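Local atomic coordinates of bifunctional amylase/serine protease inhibitor (Zea mays, PDB entry 1BEA), a protein that potently inhibits mammalian trypsin, specifically inhibits activated Hageman factor (factor XIIa), and belongs to the bifunctional amylase/serine protease inhibitors of cereals. Residues W22-T25 and S26-G30; C44-E47 and L48-P52; R92-A95 and A96-V99. All blocks are in the same frame, centred on the assembly; numbering follows the deposited sequence.

Contact 1. Residues W22-T25 and S26-G30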
ATOM      1  N   TRP A  22      -4.565  -6.740  -1.981  1.00 18.02           N
ATOM      2  CA  TRP A  22      -4.981  -7.837  -2.885  1.00 14.58           C
ATOM      3  C   TRP A  22      -4.304  -7.833  -4.223  1.00 22.01           C
ATOM      4  O   TRP A  22      -4.108  -8.888  -4.824  1.00 19.09           O
ATOM      5  CB  TRP A  22      -6.496  -7.780  -3.171  1.00 22.60           C
ATOM      6  CG  TRP A  22      -7.317  -8.079  -1.999  1.00 17.55           C
ATOM      7  CD1 TRP A  22      -8.460  -7.444  -1.628  1.00 32.18           C
ATOM      8  CD2 TRP A  22      -7.020  -9.020  -0.963  1.00 26.50           C
ATOM      9  NE1 TRP A  22      -8.891  -7.925  -0.416  1.00 25.75           N
ATOM     10  CE2 TRP A  22      -8.027  -8.892   0.020  1.00 27.68           C
ATOM     11  CE3 TRP A  22      -5.995  -9.965  -0.761  1.00 26.72           C
ATOM     12  CZ2 TRP A  22      -8.041  -9.668   1.183  1.00 24.13           C
ATOM     13  CZ3 TRP A  22      -6.011 -10.727   0.379  1.00 26.85           C
ATOM     14  CH2 TRP A  22      -7.027 -10.580   1.345  1.00 32.22           C
ATOM     15  N   TYR A  23      -4.025  -6.640  -4.729  1.00 21.02           N
ATOM     16  CA  TYR A  23      -3.320  -6.526  -5.998  1.00 24.65           C
ATOM     17  C   TYR A  23      -1.892  -7.081  -5.752  1.00 22.97           C
ATOM     18  O   TYR A  23      -1.359  -7.836  -6.549  1.00 26.11           O
ATOM     19  CB  TYR A  23      -3.286  -5.061  -6.433  1.00 24.39           C
ATOM     20  CG  TYR A  23      -2.402  -4.780  -7.628  1.00 28.40           C
ATOM     21  CD1 TYR A  23      -2.279  -5.712  -8.656  1.00 31.08           C
ATOM     22  CD2 TYR A  23      -1.718  -3.575  -7.748  1.00 27.39           C
ATOM     23  CE1 TYR A  23      -1.502  -5.454  -9.770  1.00 34.33           C
ATOM     24  CE2 TYR A  23      -0.933  -3.304  -8.870  1.00 25.71           C
ATOM     25  CZ  TYR A  23      -0.831  -4.248  -9.878  1.00 34.46           C
ATOM     26  OH  TYR A  23      -0.043  -4.012 -10.998  1.00 39.95           O
ATOM     27  N   VAL A  24      -1.306  -6.737  -4.621  1.00 22.27           N
ATOM     28  CA  VAL A  24       0.010  -7.198  -4.281  1.00 21.03           C
ATOM     29  C   VAL A  24       0.070  -8.699  -4.043  1.00 25.93           C
ATOM     30  O   VAL A  24       1.037  -9.336  -4.463  1.00 27.28           O
ATOM     31  CB  VAL A  24       0.538  -6.494  -3.026  1.00 21.46           C
ATOM     32  CG1 VAL A  24       1.739  -7.222  -2.478  1.00 17.80           C
ATOM     33  CG2 VAL A  24       0.919  -5.073  -3.369  1.00 23.08           C
ATOM     34  N   THR A  25      -0.923  -9.283  -3.367  1.00 17.84           N
ATOM     35  CA  THR A  25      -0.885 -10.733  -3.114  1.00 21.47           C
ATOM     36  C   THR A  25      -1.214 -11.562  -4.371  1.00 28.45           C
ATOM     37  O   THR A  25      -0.826 -12.754  -4.503  1.00 26.73           O
ATOM     38  CB  THR A  25      -1.853 -11.162  -1.991  1.00 20.12           C
ATOM     39  OG1 THR A  25      -3.189 -10.755  -2.310  1.00 15.19           O
ATOM     40  CG2 THR A  25      -1.450 -10.564  -0.720  1.00 14.59           C
ATOM     41  N   SER A  26      -1.935 -10.929  -5.289  1.00 22.96           N
ATOM     42  CA  SER A  26      -2.307 -11.590  -6.507  1.00 29.53           C
ATOM     43  C   SER A  26      -1.027 -11.951  -7.196  1.00 32.15           C
ATOM     44  O   SER A  26      -0.795 -13.119  -7.516  1.00 36.38           O
ATOM     45  CB  SER A  26      -3.101 -10.648  -7.380  1.00 28.94           C
ATOM     46  OG  SER A  26      -4.410 -10.532  -6.877  1.00 34.59           O
ATOM     47  N   ARG A  27      -0.188 -10.932  -7.377  1.00 32.25           N
ATOM     48  CA  ARG A  27       1.106 -11.075  -8.045  1.00 29.43           C
ATOM     49  C   ARG A  27       2.188 -11.878  -7.329  1.00 25.76           C
ATOM     50  O   ARG A  27       2.775 -12.791  -7.886  1.00 31.64           O
ATOM     51  CB  ARG A  27       1.661  -9.699  -8.395  1.00 30.69           C
ATOM     52  CG  ARG A  27       2.979  -9.780  -9.132  1.00 38.67           C
ATOM     53  CD  ARG A  27       3.190  -8.572 -10.010  1.00 44.91           C
ATOM     54  NE  ARG A  27       4.408  -8.586 -10.841  1.00 51.82           N
ATOM     55  CZ  ARG A  27       5.595  -9.112 -10.517  1.00 54.99           C
ATOM     56  NH1 ARG A  27       5.811  -9.721  -9.356  1.00 55.35           N
ATOM     57  NH2 ARG A  27       6.606  -9.001 -11.371  1.00 62.99           N
ATOM     58  N   THR A  28       2.472 -11.555  -6.087  1.00 26.88           N
ATOM     59  CA  THR A  28       3.527 -12.264  -5.389  1.00 27.89           C
ATOM     60  C   THR A  28       3.118 -13.612  -4.820  1.00 29.32           C
ATOM     61  O   THR A  28       3.896 -14.564  -4.866  1.00 26.01           O
ATOM     62  CB  THR A  28       4.061 -11.402  -4.282  1.00 26.54           C
ATOM     63  OG1 THR A  28       3.050 -11.259  -3.267  1.00 29.91           O
ATOM     64  CG2 THR A  28       4.439 -10.031  -4.858  1.00 26.61           C
ATOM     65  N   CYS A  29       1.908 -13.693  -4.287  1.00 22.38           N
ATOM     66  CA  CYS A  29       1.463 -14.941  -3.732  1.00 25.49           C
ATOM     67  C   CYS A  29       0.555 -15.729  -4.631  1.00 25.21           C
ATOM     68  O   CYS A  29       0.349 -16.917  -4.355  1.00 27.10           O
ATOM     69  CB  CYS A  29       0.707 -14.731  -2.442  1.00 19.64           C
ATOM     70  SG  CYS A  29       1.563 -13.687  -1.266  1.00 31.23           S
ATOM     71  N   GLY A  30      -0.015 -15.119  -5.668  1.00 24.24           N
ATOM     72  CA  GLY A  30      -0.924 -15.886  -6.520  1.00 24.29           C
ATOM     73  C   GLY A  30      -2.349 -16.018  -5.940  1.00 26.51           C
ATOM     74  O   GLY A  30      -3.146 -16.812  -6.408  1.00 23.51           O
TER
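Ser26 folds its hydroxymethyl group back over the carbonyl of Trp22, one helical turn earlier, so that OG lies 2.6 Å from Trp22 O. With OG beside its own backbone N (chi1 -76°), the hydroxyl donates to the same oxygen that accepts the Ser26 N-H at 3.0 Å, and the two donors come in from opposite faces of the carbonyl plane. From a different rotamer Thr28 likewise bonds Val24 O twice: Thr28 N gives a nearly straight bond (173° at the hydrogen), while Thr28 OG1 reaches that oxygen from the other face at 3.0 Å. Both carbonyls are thus held twice, once by backbone and once by hydroxyl. Thr25 OG1 meets the Trp22 ring at its edge, in the ring plane, but its hydrogen bond goes to Ile31 O, just past the helix. Near the end, Cys29 N makes a weak bond to Thr25 O 2.9 Å away, and Cys29 CB sits 3.2 Å from that oxygen; its sulfur is tied to Cys86. Gly30 then leaves helical geometry with positive phi. Serine and threonine hydroxyls bonding to the carbonyl four residues back are a classic feature of alpha helices, here on helix 18-29 of the cereal trypsin/alpha-amylase inhibitor fold.

Contact 2. Residues C44-E47 and L48-P52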
ATOM      1  N   CYS A  44      -6.576  -0.219  -6.884  1.00 23.38           N
ATOM      2  CA  CYS A  44      -5.528   0.101  -5.931  1.00 22.97           C
ATOM      3  C   CYS A  44      -5.033   1.551  -6.230  1.00 23.73           C
ATOM      4  O   CYS A  44      -4.902   2.399  -5.349  1.00 23.94           O
ATOM      5  CB  CYS A  44      -4.399  -0.902  -6.127  1.00 28.61           C
ATOM      6  SG  CYS A  44      -2.793  -0.347  -5.490  1.00 25.62           S
ATOM      7  N   CYS A  45      -4.775   1.814  -7.505  1.00 26.68           N
ATOM      8  CA  CYS A  45      -4.292   3.119  -7.949  1.00 24.96           C
ATOM      9  C   CYS A  45      -5.284   4.154  -7.527  1.00 25.05           C
ATOM     10  O   CYS A  45      -4.936   5.137  -6.924  1.00 24.46           O
ATOM     11  CB  CYS A  45      -4.136   3.148  -9.463  1.00 27.63           C
ATOM     12  SG  CYS A  45      -2.706   2.142 -10.019  1.00 25.80           S
ATOM     13  N   ARG A  46      -6.537   3.925  -7.852  1.00 23.02           N
ATOM     14  CA  ARG A  46      -7.581   4.855  -7.461  1.00 26.25           C
ATOM     15  C   ARG A  46      -7.508   5.161  -5.974  1.00 26.52           C
ATOM     16  O   ARG A  46      -7.641   6.318  -5.579  1.00 28.06           O
ATOM     17  CB  ARG A  46      -8.932   4.254  -7.803  1.00 33.77           C
ATOM     18  CG  ARG A  46     -10.022   5.260  -8.035  1.00 52.28           C
ATOM     19  CD  ARG A  46     -10.652   5.613  -6.707  1.00 65.26           C
ATOM     20  NE  ARG A  46     -12.035   5.164  -6.620  1.00 77.47           N
ATOM     21  CZ  ARG A  46     -12.530   4.447  -5.613  1.00 85.39           C
ATOM     22  NH1 ARG A  46     -11.754   4.086  -4.588  1.00 87.24           N
ATOM     23  NH2 ARG A  46     -13.812   4.089  -5.631  1.00 91.12           N
ATOM     24  N   GLU A  47      -7.295   4.144  -5.137  1.00 18.75           N
ATOM     25  CA  GLU A  47      -7.228   4.355  -3.690  1.00 20.94           C
ATOM     26  C   GLU A  47      -6.005   5.169  -3.231  1.00 23.67           C
ATOM     27  O   GLU A  47      -6.079   5.978  -2.285  1.00 22.38           O
ATOM     28  CB  GLU A  47      -7.214   2.999  -2.965  1.00 22.52           C
ATOM     29  CG  GLU A  47      -8.584   2.479  -2.704  1.00 22.54           C
ATOM     30  CD  GLU A  47      -8.602   1.001  -2.350  1.00 27.79           C
ATOM     31  OE1 GLU A  47      -7.532   0.430  -2.028  1.00 20.84           O
ATOM     32  OE2 GLU A  47      -9.703   0.415  -2.392  1.00 21.05           O
ATOM     33  N   LEU A  48      -4.876   4.909  -3.883  1.00 19.03           N
ATOM     34  CA  LEU A  48      -3.630   5.592  -3.590  1.00 23.28           C
ATOM     35  C   LEU A  48      -3.720   7.061  -4.017  1.00 25.98           C
ATOM     36  O   LEU A  48      -3.169   7.953  -3.371  1.00 29.71           O
ATOM     37  CB  LEU A  48      -2.493   4.888  -4.341  1.00 24.93           C
ATOM     38  CG  LEU A  48      -1.010   5.077  -3.950  1.00 26.25           C
ATOM     39  CD1 LEU A  48      -0.778   5.004  -2.442  1.00 20.08           C
ATOM     40  CD2 LEU A  48      -0.204   3.987  -4.667  1.00 13.50           C
ATOM     41  N   ALA A  49      -4.429   7.330  -5.099  1.00 25.43           N
ATOM     42  CA  ALA A  49      -4.563   8.707  -5.534  1.00 25.45           C
ATOM     43  C   ALA A  49      -5.527   9.529  -4.684  1.00 27.84           C
ATOM     44  O   ALA A  49      -5.426  10.774  -4.683  1.00 26.93           O
ATOM     45  CB  ALA A  49      -5.006   8.752  -6.950  1.00 24.16           C
ATOM     46  N   ASP A  50      -6.457   8.871  -3.977  1.00 28.06           N
ATOM     47  CA  ASP A  50      -7.424   9.616  -3.126  1.00 24.50           C
ATOM     48  C   ASP A  50      -6.716  10.154  -1.890  1.00 26.15           C
ATOM     49  O   ASP A  50      -7.240  10.984  -1.145  1.00 24.94           O
ATOM     50  CB  ASP A  50      -8.589   8.721  -2.689  1.00 34.01           C
ATOM     51  CG  ASP A  50      -9.691   8.630  -3.748  1.00 41.10           C
ATOM     52  OD1 ASP A  50      -9.908   9.600  -4.497  1.00 48.76           O
ATOM     53  OD2 ASP A  50     -10.349   7.575  -3.845  1.00 51.84           O
ATOM     54  N   ILE A  51      -5.509   9.656  -1.676  1.00 21.74           N
ATOM     55  CA  ILE A  51      -4.704  10.082  -0.570  1.00 21.98           C
ATOM     56  C   ILE A  51      -3.870  11.279  -1.065  1.00 25.42           C
ATOM     57  O   ILE A  51      -3.371  11.290  -2.194  1.00 26.95           O
ATOM     58  CB  ILE A  51      -3.796   8.940  -0.105  1.00 18.40           C
ATOM     59  CG1 ILE A  51      -4.618   7.931   0.727  1.00 17.54           C
ATOM     60  CG2 ILE A  51      -2.674   9.488   0.690  1.00 10.85           C
ATOM     61  CD1 ILE A  51      -3.923   6.617   1.001  1.00 20.45           C
ATOM     62  N   PRO A  52      -3.785  12.335  -0.250  1.00 28.71           N
ATOM     63  CA  PRO A  52      -3.015  13.541  -0.601  1.00 25.06           C
ATOM     64  C   PRO A  52      -1.620  13.154  -0.978  1.00 25.11           C
ATOM     65  O   PRO A  52      -1.033  12.316  -0.337  1.00 25.17           O
ATOM     66  CB  PRO A  52      -3.029  14.386   0.669  1.00 24.61           C
ATOM     67  CG  PRO A  52      -3.957  13.680   1.653  1.00 28.21           C
ATOM     68  CD  PRO A  52      -4.527  12.465   1.019  1.00 28.21           C
TER
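Arg46 bends back toward Asp50, one turn on, at the C-terminal part of helix 37-49, an i to i+4 pair of opposite charges in the disulfide-linked helical fold of the cereal inhibitors. From CB, the Arg46 chain sets off with CG opposite the backbone N (chi1 -154°) and then bends at chi2 and chi3. The bends carry CD to within 3.5 Å of Asp50 OD2, NE passes at 4.0 Å, and NH1 ends 3.8 Å from the same oxygen, a long salt bridge. The guanidinium and carboxylate planes are 39° apart and OD2 lies well out of the guanidinium plane, so the attraction is of charge alone, with no N-H aimed at the oxygen. Asp50 N meanwhile bonds weakly to both Arg46 O and Glu47 O. Earlier in the turn the backbone is firmer: Leu48 N to Cys44 O and Ala49 N to Cys45 O are both 2.9 Å. Glu47 turns its carboxylate elsewhere, and its OE1 accepts from Ser19 N in helix 18-29. Disulfides join Cys44 to Cys20 and Cys45 to Cys104, while Leu48 packs on Leu17 and Leu106. Arg56, at the start of helix 56-65, bonds to Ala49 O and Ile51 O. Ile51 CG1 lies 3.9 Å from Glu47 O.

Contact 3. Residues R92-A95 and A96-V99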
ATOM      1  N   ARG A  92       6.470  -7.240  -0.002  1.00 26.06           N
ATOM      2  CA  ARG A  92       7.020  -5.911   0.294  1.00 29.08           C
ATOM      3  C   ARG A  92       7.737  -5.284  -0.905  1.00 29.75           C
ATOM      4  O   ARG A  92       7.505  -4.117  -1.284  1.00 31.88           O
ATOM      5  CB  ARG A  92       8.050  -6.023   1.398  1.00 28.80           C
ATOM      6  CG  ARG A  92       7.563  -5.714   2.772  1.00 33.88           C
ATOM      7  CD  ARG A  92       8.746  -5.622   3.717  1.00 23.70           C
ATOM      8  NE  ARG A  92       8.937  -4.284   4.274  1.00 29.27           N
ATOM      9  CZ  ARG A  92       9.805  -3.390   3.826  1.00 23.52           C
ATOM     10  NH1 ARG A  92      10.572  -3.655   2.795  1.00 31.06           N
ATOM     11  NH2 ARG A  92       9.945  -2.244   4.443  1.00 23.24           N
ATOM     12  N   GLY A  93       8.656  -6.058  -1.471  1.00 33.47           N
ATOM     13  CA  GLY A  93       9.392  -5.582  -2.621  1.00 28.07           C
ATOM     14  C   GLY A  93       8.448  -5.062  -3.683  1.00 28.21           C
ATOM     15  O   GLY A  93       8.603  -3.965  -4.187  1.00 29.56           O
ATOM     16  N   PHE A  94       7.425  -5.831  -4.016  1.00 27.06           N
ATOM     17  CA  PHE A  94       6.530  -5.373  -5.047  1.00 24.17           C
ATOM     18  C   PHE A  94       5.641  -4.218  -4.632  1.00 22.87           C
ATOM     19  O   PHE A  94       5.294  -3.378  -5.464  1.00 25.43           O
ATOM     20  CB  PHE A  94       5.648  -6.507  -5.523  1.00 25.36           C
ATOM     21  CG  PHE A  94       4.591  -6.062  -6.486  1.00 29.79           C
ATOM     22  CD1 PHE A  94       4.959  -5.522  -7.724  1.00 22.11           C
ATOM     23  CD2 PHE A  94       3.235  -6.115  -6.141  1.00 28.17           C
ATOM     24  CE1 PHE A  94       3.996  -5.038  -8.596  1.00 25.14           C
ATOM     25  CE2 PHE A  94       2.264  -5.634  -7.005  1.00 21.71           C
ATOM     26  CZ  PHE A  94       2.642  -5.095  -8.230  1.00 25.76           C
ATOM     27  N   ALA A  95       5.260  -4.177  -3.355  1.00 19.63           N
ATOM     28  CA  ALA A  95       4.381  -3.104  -2.873  1.00 24.21           C
ATOM     29  C   ALA A  95       5.066  -1.751  -2.944  1.00 26.10           C
ATOM     30  O   ALA A  95       4.424  -0.730  -3.148  1.00 28.80           O
ATOM     31  CB  ALA A  95       3.950  -3.366  -1.432  1.00 18.96           C
ATOM     32  N   ALA A  96       6.381  -1.742  -2.764  1.00 28.92           N
ATOM     33  CA  ALA A  96       7.100  -0.485  -2.785  1.00 30.32           C
ATOM     34  C   ALA A  96       7.093   0.215  -4.155  1.00 30.57           C
ATOM     35  O   ALA A  96       7.345   1.414  -4.227  1.00 36.73           O
ATOM     36  CB  ALA A  96       8.513  -0.722  -2.295  1.00 31.82           C
ATOM     37  N   THR A  97       6.745  -0.509  -5.228  1.00 33.97           N
ATOM     38  CA  THR A  97       6.729   0.045  -6.599  1.00 28.12           C
ATOM     39  C   THR A  97       5.405   0.607  -7.037  1.00 26.28           C
ATOM     40  O   THR A  97       5.256   1.110  -8.146  1.00 25.48           O
ATOM     41  CB  THR A  97       7.113  -1.018  -7.690  1.00 31.01           C
ATOM     42  OG1 THR A  97       5.938  -1.699  -8.139  1.00 30.33           O
ATOM     43  CG2 THR A  97       8.075  -2.039  -7.139  1.00 27.71           C
ATOM     44  N   LEU A  98       4.428   0.551  -6.167  1.00 27.65           N
ATOM     45  CA  LEU A  98       3.125   0.995  -6.599  1.00 28.07           C
ATOM     46  C   LEU A  98       3.071   2.415  -7.149  1.00 25.93           C
ATOM     47  O   LEU A  98       2.422   2.623  -8.172  1.00 24.63           O
ATOM     48  CB  LEU A  98       2.110   0.787  -5.469  1.00 31.99           C
ATOM     49  CG  LEU A  98       1.302  -0.524  -5.511  1.00 32.11           C
ATOM     50  CD1 LEU A  98       1.793  -1.513  -6.555  1.00 23.37           C
ATOM     51  CD2 LEU A  98       1.367  -1.130  -4.147  1.00 28.29           C
ATOM     52  N   VAL A  99       3.733   3.390  -6.507  1.00 26.30           N
ATOM     53  CA  VAL A  99       3.684   4.778  -7.026  1.00 30.28           C
ATOM     54  C   VAL A  99       4.353   4.984  -8.390  1.00 33.42           C
ATOM     55  O   VAL A  99       4.033   5.925  -9.139  1.00 34.06           O
ATOM     56  CB  VAL A  99       4.352   5.805  -6.068  1.00 31.93           C
ATOM     57  CG1 VAL A  99       3.683   5.766  -4.734  1.00 28.57           C
ATOM     58  CG2 VAL A  99       5.848   5.523  -5.937  1.00 27.04           C
TER
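Phe94 O is gripped twice by Thr97, by its backbone N and by its hydroxyl OG1, each at 3.2 Å. The amide stands above the carbonyl plane, 60° out of it, whereas the hydroxyl is tilted only 16° from that plane. Thr97 can do this because OG1 sits between its own N and carbonyl carbon (chi1 89°), which also leaves CG2 3.6 Å from Gly93 O. Replacing Thr97 by a valine would probably cost Phe94 O its hydroxyl donor, leaving the backbone amide to hold that carbonyl within this turn. The last regular helical bond here runs from Ala96 N to Arg92 O at 3.0 Å; the chain then tightens into a type I beta turn from Ala95 to Leu98, with Leu98 N bonded to Ala95 O. Leu98 swings its branches back along the turn: CD1 lies 4.0 Å from Phe94 CZ, the two side chains crossing at about a right angle, while CD2 comes to 3.2 Å from Ala95 O. Arg92 sends NE to a salt bridge with Asp65. Phe94 meets Tyr23 edge to face and packs on helix 18-29, Ala95 and Ala96 lean on Met64 of helix 56-65, and Leu98 reaches Cys44 and Leu48 of helix 37-49, placing the end of helix 88-95 among the other three helices.

Overall arrangement
From the N terminus, contact 1 finishes helix 18-29, contact 2 lies at the C-terminal part of helix 37-49 and the residues after it, and contact 3 takes the chain out of helix 88-95. Each is local to one continuous stretch and none closes a long loop; they follow in series, neither nested nor crossing. In space each touches the other two. Contacts 1 and 3, with centres about 11 Å apart, meet where Tyr23, Val24, Arg27 and Thr28 pack against Phe94. Contact 2 joins them through Cys44, whose sulfur touches Tyr23 and Leu98, and through Leu48, which packs on Leu98 and Val99. Helices 18-29 and 37-49 are thereby tied to helix 88-95 and the loop that follows it.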